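Local coordinates for O-methyltransferase, putative (Bacillus cereus, PDB 3DUW), which probably transfers a methyl group from S-adenosylmethionine to a hydroxyl of an acceptor molecule, as a Rossmann-like O-methyltransferase, at residues N61-G66 and R85-E90; Q55-R60 and F134-I139; F49-V54 and T73-R78. One frame throughout, in Å; residues are numbered along the deposited sequence.

Interaction 1: residues N61-G66 and R85-E90; sequences NILEIG and RVVTLE. With SAH (S-adenosyl-L-homocysteine), chain C.
Strands 61-65 and 85-90 are the parallel pair of the beta-alpha-beta unit that opens the Rossmann-like methyltransferase fold, with helix 71-77 as the crossover, and their C-terminal ends reach the cofactor site. Ile62 N and Val87 N start the backbone pairing through Arg85 O and Ile62 O; Gly66 N, bonded to Leu89 O at 2.9 Å, closes it. On one face Glu64 and Thr88 run side by side, and Thr88 OG1 donates to the anti lone pair of Glu64 OE1 at 2.6 Å. Thr73 also bonds OE1, while Ser72 bonds OE2, so both carboxylate oxygens are held inside the protein. On the other face Leu63 CD1 meets Leu89 CD1 at 4.3 Å. Asn61 OD1 takes a weak bond from Arg85 NE, whereas its ND2 is bonded to Pro133 O. Beyond the last pair, Glu90 bends at chi2 (53°) and turns its carboxylate to the ribose of S-adenosyl-L-homocysteine: OE1 accepts from O3' and OE2 from O2', each at 2.7 Å. Gly66 O receives the ligand's amino N at 3.2 Å. Backbone NH groups of Leu68 and Ser92 also bond Glu90 OE1 and OE2, which fixes the carboxylate with one oxygen on each ribose hydroxyl.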
loop_
_atom_site.group_PDB
_atom_site.type_symbol
_atom_site.label_atom_id
_atom_site.label_comp_id
_atom_site.label_asym_id
_atom_site.label_seq_id
_atom_site.Cartn_x
_atom_site.Cartn_y
_atom_site.Cartn_z
ATOM N N ASN A 61 -11.906 -14.228 -3.619
ATOM C CA ASN A 61 -11.716 -14.695 -4.992
ATOM C C ASN A 61 -10.692 -13.810 -5.698
ATOM O O ASN A 61 -11.004 -12.711 -6.155
ATOM C CB ASN A 61 -13.056 -14.679 -5.729
ATOM C CG ASN A 61 -13.022 -15.471 -7.016
ATOM O OD1 ASN A 61 -12.350 -16.497 -7.106
ATOM N ND2 ASN A 61 -13.766 -15.012 -8.016
ATOM N N ILE A 62 -9.469 -14.317 -5.790
ATOM C CA ILE A 62 -8.355 -13.586 -6.378
ATOM C C ILE A 62 -7.986 -14.008 -7.789
ATOM O O ILE A 62 -7.941 -15.195 -8.101
ATOM C CB ILE A 62 -7.088 -13.747 -5.499
ATOM C CG1 ILE A 62 -7.373 -13.283 -4.071
ATOM C CG2 ILE A 62 -5.928 -12.970 -6.103
ATOM C CD1 ILE A 62 -6.213 -13.505 -3.114
ATOM N N LEU A 63 -7.710 -13.018 -8.633
ATOM C CA LEU A 63 -7.290 -13.257 -10.005
ATOM C C LEU A 63 -5.899 -12.658 -10.161
ATOM O O LEU A 63 -5.693 -11.481 -9.866
ATOM C CB LEU A 63 -8.241 -12.586 -11.003
ATOM C CG LEU A 63 -7.770 -12.570 -12.463
ATOM C CD1 LEU A 63 -7.682 -13.997 -12.995
ATOM C CD2 LEU A 63 -8.736 -11.752 -13.310
ATOM N N GLU A 64 -4.947 -13.478 -10.591
ATOM C CA GLU A 64 -3.582 -13.017 -10.812
ATOM C C GLU A 64 -3.217 -13.242 -12.268
ATOM O O GLU A 64 -3.512 -14.297 -12.834
ATOM C CB GLU A 64 -2.597 -13.780 -9.926
ATOM C CG GLU A 64 -1.141 -13.463 -10.225
ATOM C CD GLU A 64 -0.206 -14.191 -9.296
ATOM O OE1 GLU A 64 -0.131 -15.437 -9.384
ATOM O OE2 GLU A 64 0.444 -13.519 -8.466
ATOM N N ILE A 65 -2.596 -12.240 -12.883
ATOM C CA ILE A 65 -2.167 -12.344 -14.269
ATOM C C ILE A 65 -0.641 -12.266 -14.252
ATOM O O ILE A 65 -0.065 -11.214 -13.977
ATOM C CB ILE A 65 -2.755 -11.200 -15.130
ATOM C CG1 ILE A 65 -4.275 -11.130 -14.933
ATOM C CG2 ILE A 65 -2.425 -11.438 -16.596
ATOM C CD1 ILE A 65 -4.961 -10.014 -15.717
ATOM N N GLY A 66 0.001 -13.401 -14.526
ATOM C CA GLY A 66 1.454 -13.481 -14.517
ATOM C C GLY A 66 1.893 -14.276 -13.291
ATOM O O GLY A 66 2.092 -13.705 -12.218
ATOM N N ARG A 85 -10.131 -18.550 -2.914
ATOM C CA ARG A 85 -9.418 -19.157 -4.023
ATOM C C ARG A 85 -8.635 -18.145 -4.840
ATOM O O ARG A 85 -8.920 -16.944 -4.814
ATOM C CB ARG A 85 -10.396 -19.899 -4.941
ATOM C CG ARG A 85 -11.495 -19.030 -5.534
ATOM C CD ARG A 85 -12.354 -19.823 -6.512
ATOM N NE ARG A 85 -13.437 -19.027 -7.089
ATOM C CZ ARG A 85 -14.301 -19.486 -7.990
ATOM N NH1 ARG A 85 -14.208 -20.739 -8.420
ATOM N NH2 ARG A 85 -15.261 -18.700 -8.460
ATOM N N VAL A 86 -7.634 -18.653 -5.547
ATOM C CA VAL A 86 -6.796 -17.847 -6.420
ATOM C C VAL A 86 -6.758 -18.521 -7.781
ATOM O O VAL A 86 -6.595 -19.740 -7.873
ATOM C CB VAL A 86 -5.331 -17.762 -5.927
ATOM C CG1 VAL A 86 -4.509 -16.922 -6.901
ATOM C CG2 VAL A 86 -5.272 -17.173 -4.533
ATOM N N VAL A 87 -6.942 -17.729 -8.827
ATOM C CA VAL A 87 -6.864 -18.218 -10.193
ATOM C C VAL A 87 -5.739 -17.382 -10.785
ATOM O O VAL A 87 -5.829 -16.156 -10.818
ATOM C CB VAL A 87 -8.161 -17.959 -10.983
ATOM C CG1 VAL A 87 -7.973 -18.385 -12.429
ATOM C CG2 VAL A 87 -9.319 -18.720 -10.353
ATOM N N THR A 88 -4.669 -18.038 -11.223
ATOM C CA THR A 88 -3.535 -17.323 -11.786
ATOM C C THR A 88 -3.254 -17.775 -13.219
ATOM O O THR A 88 -3.348 -18.964 -13.542
ATOM C CB THR A 88 -2.287 -17.490 -10.874
ATOM O OG1 THR A 88 -1.217 -16.690 -11.382
ATOM C CG2 THR A 88 -1.862 -18.949 -10.782
ATOM N N LEU A 89 -2.916 -16.811 -14.069
ATOM C CA LEU A 89 -2.675 -17.056 -15.489
ATOM C C LEU A 89 -1.202 -16.979 -15.888
ATOM O O LEU A 89 -0.514 -16.000 -15.584
ATOM C CB LEU A 89 -3.490 -16.049 -16.306
ATOM C CG LEU A 89 -4.933 -15.872 -15.817
ATOM C CD1 LEU A 89 -5.660 -14.887 -16.714
ATOM C CD2 LEU A 89 -5.654 -17.211 -15.801
ATOM N N GLU A 90 -0.734 -18.006 -16.594
ATOM C CA GLU A 90 0.657 -18.080 -17.026
ATOM C C GLU A 90 0.782 -18.608 -18.457
ATOM O O GLU A 90 0.262 -19.676 -18.783
ATOM C CB GLU A 90 1.437 -18.973 -16.059
ATOM C CG GLU A 90 2.886 -19.214 -16.436
ATOM C CD GLU A 90 3.645 -17.925 -16.674
ATOM O OE1 GLU A 90 3.559 -17.017 -15.816
ATOM O OE2 GLU A 90 4.330 -17.821 -17.715
HETATM N N SAH C . 3.896 -12.020 -10.245
HETATM C CA SAH C . 4.903 -13.145 -10.261
HETATM C CB SAH C . 5.869 -12.971 -11.384
HETATM C CG SAH C . 5.320 -12.956 -12.792
HETATM S SD SAH C . 6.656 -12.421 -13.947
HETATM C C SAH C . 5.703 -13.087 -8.917
HETATM O O SAH C . 5.476 -12.161 -8.133
HETATM O OXT SAH C . 6.555 -14.024 -8.713
HETATM C "C5'" SAH C . 5.699 -12.155 -15.384
HETATM C "C4'" SAH C . 5.058 -13.521 -15.928
HETATM O "O4'" SAH C . 4.328 -13.054 -17.061
HETATM C "C3'" SAH C . 6.024 -14.542 -16.513
HETATM O "O3'" SAH C . 5.937 -15.804 -15.847
HETATM C "C2'" SAH C . 5.601 -14.584 -18.036
HETATM O "O2'" SAH C . 5.837 -15.845 -18.643
HETATM C "C1'" SAH C . 4.141 -14.185 -17.966
HETATM N N9 SAH C . 3.568 -13.751 -19.098
HETATM C C8 SAH C . 4.026 -12.971 -20.147
HETATM N N7 SAH C . 3.165 -12.754 -21.090
HETATM C C5 SAH C . 2.001 -13.440 -20.665
HETATM C C6 SAH C . 0.703 -13.576 -21.279
HETATM N N6 SAH C . 0.371 -13.023 -22.454
HETATM N N1 SAH C . -0.199 -14.326 -20.569
HETATM C C2 SAH C . 0.093 -14.908 -19.369
HETATM N N3 SAH C . 1.322 -14.803 -18.750
HETATM C C4 SAH C . 2.224 -14.057 -19.453
#

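Interaction 2: residues Q55-R60 and F134-I139; sequences QIQGAR and FDFIFI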
loop_
_atom_site.group_PDB
_atom_site.type_symbol
_atom_site.label_atom_id
_atom_site.label_comp_id
_atom_site.label_asym_id
_atom_site.label_seq_id
_atom_site.Cartn_x
_atom_site.Cartn_y
_atom_site.Cartn_z
ATOM N N GLN A 55 -5.780 -9.623 3.124
ATOM C CA GLN A 55 -6.404 -9.829 4.428
ATOM C C GLN A 55 -7.244 -8.622 4.829
ATOM O O GLN A 55 -8.336 -8.776 5.377
ATOM C CB GLN A 55 -5.334 -10.108 5.488
ATOM C CG GLN A 55 -4.484 -11.331 5.174
ATOM C CD GLN A 55 -3.414 -11.601 6.210
ATOM O OE1 GLN A 55 -2.677 -10.699 6.608
ATOM N NE2 GLN A 55 -3.312 -12.852 6.640
ATOM N N ILE A 56 -6.745 -7.423 4.543
ATOM C CA ILE A 56 -7.464 -6.201 4.882
ATOM C C ILE A 56 -8.789 -6.141 4.136
ATOM O O ILE A 56 -9.818 -5.779 4.707
ATOM C CB ILE A 56 -6.620 -4.955 4.552
ATOM C CG1 ILE A 56 -5.416 -4.903 5.492
ATOM C CG2 ILE A 56 -7.460 -3.693 4.690
ATOM C CD1 ILE A 56 -4.383 -3.872 5.115
ATOM N N GLN A 57 -8.770 -6.501 2.860
ATOM C CA GLN A 57 -9.998 -6.496 2.082
ATOM C C GLN A 57 -10.873 -7.692 2.423
ATOM O O GLN A 57 -12.090 -7.643 2.252
ATOM C CB GLN A 57 -9.704 -6.539 0.586
ATOM C CG GLN A 57 -10.967 -6.808 -0.219
ATOM C CD GLN A 57 -10.735 -6.887 -1.700
ATOM O OE1 GLN A 57 -9.827 -7.576 -2.163
ATOM N NE2 GLN A 57 -11.572 -6.190 -2.465
ATOM N N GLY A 58 -10.252 -8.765 2.901
ATOM C CA GLY A 58 -11.011 -9.962 3.211
ATOM C C GLY A 58 -11.411 -10.608 1.897
ATOM O O GLY A 58 -12.508 -11.151 1.760
ATOM N N ALA A 59 -10.511 -10.535 0.919
ATOM C CA ALA A 59 -10.758 -11.097 -0.403
ATOM C C ALA A 59 -10.997 -12.594 -0.323
ATOM O O ALA A 59 -10.383 -13.286 0.486
ATOM C CB ALA A 59 -9.580 -10.808 -1.326
ATOM N N ARG A 60 -11.884 -13.083 -1.184
ATOM C CA ARG A 60 -12.218 -14.497 -1.218
ATOM C C ARG A 60 -12.006 -15.087 -2.608
ATOM O O ARG A 60 -11.930 -16.304 -2.763
ATOM C CB ARG A 60 -13.672 -14.694 -0.778
ATOM C CG ARG A 60 -14.082 -16.143 -0.601
ATOM C CD ARG A 60 -14.891 -16.328 0.677
ATOM N NE ARG A 60 -16.067 -15.466 0.723
ATOM C CZ ARG A 60 -16.920 -15.424 1.743
ATOM N NH1 ARG A 60 -16.727 -16.195 2.804
ATOM N NH2 ARG A 60 -17.970 -14.614 1.702
ATOM N N PHE A 134 -14.213 -11.407 -9.229
ATOM C CA PHE A 134 -12.983 -11.409 -8.448
ATOM C C PHE A 134 -12.926 -10.161 -7.574
ATOM O O PHE A 134 -13.178 -9.050 -8.052
ATOM C CB PHE A 134 -11.780 -11.466 -9.387
ATOM C CG PHE A 134 -11.679 -12.754 -10.149
ATOM C CD1 PHE A 134 -11.253 -13.918 -9.515
ATOM C CD2 PHE A 134 -12.045 -12.817 -11.490
ATOM C CE1 PHE A 134 -11.196 -15.128 -10.206
ATOM C CE2 PHE A 134 -11.991 -14.020 -12.191
ATOM C CZ PHE A 134 -11.566 -15.178 -11.547
ATOM N N ASP A 135 -12.606 -10.353 -6.297
ATOM C CA ASP A 135 -12.534 -9.253 -5.338
ATOM C C ASP A 135 -11.163 -8.587 -5.286
ATOM O O ASP A 135 -11.037 -7.473 -4.785
ATOM C CB ASP A 135 -12.864 -9.740 -3.919
ATOM C CG ASP A 135 -13.960 -10.782 -3.887
ATOM O OD1 ASP A 135 -15.045 -10.528 -4.445
ATOM O OD2 ASP A 135 -13.734 -11.856 -3.288
ATOM N N PHE A 136 -10.142 -9.272 -5.792
ATOM C CA PHE A 136 -8.777 -8.752 -5.766
ATOM C C PHE A 136 -8.087 -9.230 -7.039
ATOM O O PHE A 136 -8.078 -10.425 -7.334
ATOM C CB PHE A 136 -8.070 -9.288 -4.517
ATOM C CG PHE A 136 -6.758 -8.626 -4.213
ATOM C CD1 PHE A 136 -5.620 -8.918 -4.961
ATOM C CD2 PHE A 136 -6.652 -7.729 -3.158
ATOM C CE1 PHE A 136 -4.395 -8.325 -4.657
ATOM C CE2 PHE A 136 -5.432 -7.133 -2.848
ATOM C CZ PHE A 136 -4.302 -7.433 -3.600
ATOM N N ILE A 137 -7.509 -8.299 -7.792
ATOM C CA ILE A 137 -6.851 -8.633 -9.051
ATOM C C ILE A 137 -5.432 -8.068 -9.100
ATOM O O ILE A 137 -5.224 -6.864 -8.912
ATOM C CB ILE A 137 -7.676 -8.086 -10.240
ATOM C CG1 ILE A 137 -9.114 -8.616 -10.145
ATOM C CG2 ILE A 137 -7.040 -8.489 -11.560
ATOM C CD1 ILE A 137 -10.059 -8.034 -11.168
ATOM N N PHE A 138 -4.463 -8.946 -9.345
ATOM C CA PHE A 138 -3.057 -8.560 -9.412
ATOM C C PHE A 138 -2.582 -8.703 -10.851
ATOM O O PHE A 138 -2.542 -9.809 -11.391
ATOM C CB PHE A 138 -2.226 -9.453 -8.478
ATOM C CG PHE A 138 -0.759 -9.102 -8.427
ATOM C CD1 PHE A 138 -0.345 -7.777 -8.325
ATOM C CD2 PHE A 138 0.209 -10.102 -8.450
ATOM C CE1 PHE A 138 1.015 -7.454 -8.246
ATOM C CE2 PHE A 138 1.566 -9.788 -8.371
ATOM C CZ PHE A 138 1.969 -8.462 -8.269
ATOM N N ILE A 139 -2.252 -7.576 -11.472
ATOM C CA ILE A 139 -1.788 -7.558 -12.855
ATOM C C ILE A 139 -0.268 -7.484 -12.837
ATOM O O ILE A 139 0.312 -6.448 -12.498
ATOM C CB ILE A 139 -2.381 -6.356 -13.611
ATOM C CG1 ILE A 139 -3.908 -6.386 -13.496
ATOM C CG2 ILE A 139 -1.959 -6.402 -15.069
ATOM C CD1 ILE A 139 -4.612 -5.211 -14.149
#
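Gln57 reaches from the last turn of helix 44-57 to the backbone of Asp135, beside strand 136-139, where its NE2 donates to Asp135 O at 2.7 Å. The bond is bent, 137° at the hydrogen, and the donor stands 32° out of the carbonyl plane. Gln57 OE1 also lies 2.9 Å from Asp135 O without bonding to it, an unfavourable approach of two acceptors that goes with the bent bond. CG lies opposite the backbone N (chi1 169°) and the chain stays extended beyond it, which carries the amide across to the strand. The amide oxygen, OE1, comes to the edge of the Phe136 ring, in its plane, 3.3 Å from CD2. Beside it the methyl group of Ala59 packs on the ring's stem, Ala59 CB to Phe136 CB at 3.8 Å. A second polar link has its donor on the same segment: Arg60 N donates to the anti lone pair of Asp135 OD2 at 3.1 Å.

These contacts follow from how the helix ends. Gly58, with positive phi, is the C-prime residue of a Schellman motif, in which Ala59 N returns to Val54 O and Gly58 N to Gln55 O. The chain thereby turns off the helix and into strand 61-65, the neighbour of strand 136-139 in the Rossmann-like sheet, and Ala59 and Arg60 pass alongside Asp135. Further out, Arg158 forms a salt bridge with Asp135 OD1, and Asn61 N adds a weak bond to OD2. Leu53 and Val54 of the same helix touch Phe136, as does Val162 of the next strand. Gln57 also packs against Ile56 of the second subunit.

Interaction 3: residues F49-V54 and T73-R78; sequences FLQLLV and TIWLAR
Gln51 is the side chain that helix 44-57 lays against helix 71-77, two nearly parallel helices of the Rossmann-like alpha/beta fold whose short segments here have axes 7.8 Å apart and cross at -26°. Its CB begins the contact, 3.3 Å from Trp75 O. A trans first torsion (chi1 -177°) sends the extended chain across the neighbouring helix, and CG stays beside the same carbonyl oxygen, also at 3.3 Å. At CD the chain reaches the benzo part of the indole, 3.8 Å from Trp75 CE3. At the tip OE1 approaches the indole at its edge, in the ring plane, while the placement of NE2 is doubtful, being too close to Arg78 in the model. Amide and indole planes are 64° apart, and the two side chains cross at about a right angle. Trp75 is backed by Tyr71, edge to face, and by Leu25 of helix 23-34; Arg78 sends its guanidinium away to a salt bridge with Asp22. Beside Gln51, toward the sheet, the helices meet through aliphatic groups that also touch Phe136 or Phe138. There a single methyl of Leu76 fits between two residues one helical turn apart, its CD2 lying 3.8 Å from Leu50 CB and 3.7 Å from Val54 CG2.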
loop_
_atom_site.group_PDB
_atom_site.type_symbol
_atom_site.label_atom_id
_atom_site.label_comp_id
_atom_site.label_asym_id
_atom_site.label_seq_id
_atom_site.Cartn_x
_atom_site.Cartn_y
_atom_site.Cartn_z
ATOM N N PHE A 49 3.149 -7.268 1.375
ATOM C CA PHE A 49 2.224 -6.158 1.193
ATOM C C PHE A 49 0.961 -6.721 0.538
ATOM O O PHE A 49 -0.157 -6.411 0.952
ATOM C CB PHE A 49 2.835 -5.089 0.285
ATOM C CG PHE A 49 1.881 -3.983 -0.065
ATOM C CD1 PHE A 49 1.650 -2.936 0.822
ATOM C CD2 PHE A 49 1.176 -4.014 -1.262
ATOM C CE1 PHE A 49 0.725 -1.935 0.517
ATOM C CE2 PHE A 49 0.250 -3.019 -1.572
ATOM C CZ PHE A 49 0.026 -1.980 -0.680
ATOM N N LEU A 50 1.137 -7.544 -0.491
ATOM C CA LEU A 50 -0.010 -8.136 -1.170
ATOM C C LEU A 50 -0.821 -9.019 -0.223
ATOM O O LEU A 50 -2.047 -8.940 -0.189
ATOM C CB LEU A 50 0.446 -8.962 -2.371
ATOM C CG LEU A 50 1.011 -8.161 -3.549
ATOM C CD1 LEU A 50 1.579 -9.128 -4.567
ATOM C CD2 LEU A 50 -0.072 -7.294 -4.183
ATOM N N GLN A 51 -0.138 -9.862 0.543
ATOM C CA GLN A 51 -0.826 -10.739 1.481
ATOM C C GLN A 51 -1.660 -9.927 2.466
ATOM O O GLN A 51 -2.827 -10.233 2.712
ATOM C CB GLN A 51 0.191 -11.575 2.247
ATOM C CG GLN A 51 -0.414 -12.572 3.209
ATOM C CD GLN A 51 0.653 -13.366 3.911
ATOM O OE1 GLN A 51 1.349 -12.854 4.778
ATOM N NE2 GLN A 51 0.809 -14.618 3.518
ATOM N N LEU A 52 -1.054 -8.893 3.038
ATOM C CA LEU A 52 -1.755 -8.060 4.001
ATOM C C LEU A 52 -2.934 -7.331 3.369
ATOM O O LEU A 52 -3.991 -7.215 3.987
ATOM C CB LEU A 52 -0.784 -7.061 4.638
ATOM C CG LEU A 52 0.271 -7.701 5.551
ATOM C CD1 LEU A 52 1.313 -6.666 5.943
ATOM C CD2 LEU A 52 -0.401 -8.298 6.784
ATOM N N LEU A 53 -2.776 -6.855 2.137
ATOM C CA LEU A 53 -3.872 -6.148 1.490
ATOM C C LEU A 53 -5.038 -7.105 1.258
ATOM O O LEU A 53 -6.201 -6.724 1.392
ATOM C CB LEU A 53 -3.416 -5.534 0.165
ATOM C CG LEU A 53 -4.353 -4.459 -0.398
ATOM C CD1 LEU A 53 -4.544 -3.340 0.625
ATOM C CD2 LEU A 53 -3.775 -3.915 -1.699
ATOM N N VAL A 54 -4.725 -8.350 0.909
ATOM C CA VAL A 54 -5.758 -9.357 0.700
ATOM C C VAL A 54 -6.512 -9.576 2.014
ATOM O O VAL A 54 -7.739 -9.678 2.027
ATOM C CB VAL A 54 -5.137 -10.692 0.223
ATOM C CG1 VAL A 54 -6.129 -11.837 0.405
ATOM C CG2 VAL A 54 -4.739 -10.574 -1.244
ATOM N N THR A 73 1.943 -15.655 -5.955
ATOM C CA THR A 73 0.733 -16.450 -5.803
ATOM C C THR A 73 0.611 -17.013 -4.394
ATOM O O THR A 73 -0.472 -17.020 -3.810
ATOM C CB THR A 73 0.734 -17.619 -6.795
ATOM O OG1 THR A 73 1.336 -17.197 -8.026
ATOM C CG2 THR A 73 -0.685 -18.084 -7.066
ATOM N N ILE A 74 1.724 -17.500 -3.856
ATOM C CA ILE A 74 1.733 -18.055 -2.508
ATOM C C ILE A 74 1.434 -16.967 -1.471
ATOM O O ILE A 74 0.658 -17.184 -0.538
ATOM C CB ILE A 74 3.089 -18.738 -2.226
ATOM C CG1 ILE A 74 3.183 -20.017 -3.064
ATOM C CG2 ILE A 74 3.231 -19.047 -0.743
ATOM C CD1 ILE A 74 4.571 -20.619 -3.134
ATOM N N TRP A 75 2.035 -15.791 -1.636
ATOM C CA TRP A 75 1.772 -14.694 -0.710
ATOM C C TRP A 75 0.288 -14.335 -0.746
ATOM O O TRP A 75 -0.334 -14.125 0.296
ATOM C CB TRP A 75 2.589 -13.452 -1.076
ATOM C CG TRP A 75 4.025 -13.484 -0.637
ATOM C CD1 TRP A 75 5.120 -13.672 -1.429
ATOM C CD2 TRP A 75 4.523 -13.264 0.690
ATOM N NE1 TRP A 75 6.270 -13.574 -0.680
ATOM C CE2 TRP A 75 5.932 -13.324 0.624
ATOM C CE3 TRP A 75 3.916 -13.017 1.929
ATOM C CZ2 TRP A 75 6.746 -13.148 1.749
ATOM C CZ3 TRP A 75 4.726 -12.840 3.050
ATOM C CH2 TRP A 75 6.126 -12.908 2.948
ATOM N N LEU A 76 -0.275 -14.259 -1.947
ATOM C CA LEU A 76 -1.686 -13.927 -2.109
ATOM C C LEU A 76 -2.589 -14.992 -1.494
ATOM O O LEU A 76 -3.516 -14.679 -0.744
ATOM C CB LEU A 76 -2.025 -13.769 -3.594
ATOM C CG LEU A 76 -1.436 -12.545 -4.305
ATOM C CD1 LEU A 76 -1.581 -12.696 -5.806
ATOM C CD2 LEU A 76 -2.148 -11.288 -3.827
ATOM N N ALA A 77 -2.308 -16.251 -1.806
ATOM C CA ALA A 77 -3.113 -17.352 -1.289
ATOM C C ALA A 77 -3.078 -17.418 0.233
ATOM O O ALA A 77 -4.075 -17.756 0.871
ATOM C CB ALA A 77 -2.632 -18.666 -1.879
ATOM N N ARG A 78 -1.936 -17.089 0.822
ATOM C CA ARG A 78 -1.818 -17.129 2.270
ATOM C C ARG A 78 -2.622 -16.033 2.958
ATOM O O ARG A 78 -2.765 -16.039 4.182
ATOM C CB ARG A 78 -0.348 -17.060 2.674
ATOM C CG ARG A 78 0.395 -18.354 2.416
ATOM C CD ARG A 78 1.861 -18.236 2.758
ATOM N NE ARG A 78 2.510 -19.540 2.752
ATOM C CZ ARG A 78 3.804 -19.728 2.984
ATOM N NH1 ARG A 78 4.589 -18.693 3.238
ATOM N NH2 ARG A 78 4.310 -20.954 2.969
#

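Overall arrangement
All three contacts are largely buried, yet their chemistry changes with position. Interaction 1 lies within the sheet and relies on regular backbone bonds, ending at the cofactor; interaction 2 joins a helix end to the sheet through a few irregular polar bonds; interaction 3 packs two helices on one another, centred on a partly exposed glutamine, with apolar side chains toward the sheet. Helix 44-57 serves both 2 and 3, and strand 61-65 follows it directly. Neighbouring strands join 1 to 2 through probable backbone hydrogen bonds such as Ile65 N to Phe138 O. Ile62 CD1 packs on Val54 CG2 between 1 and 3, and Phe138 on Leu50 between 2 and 3. Interactions 2 and 3 also touch the second subunit, which interaction 1 does not.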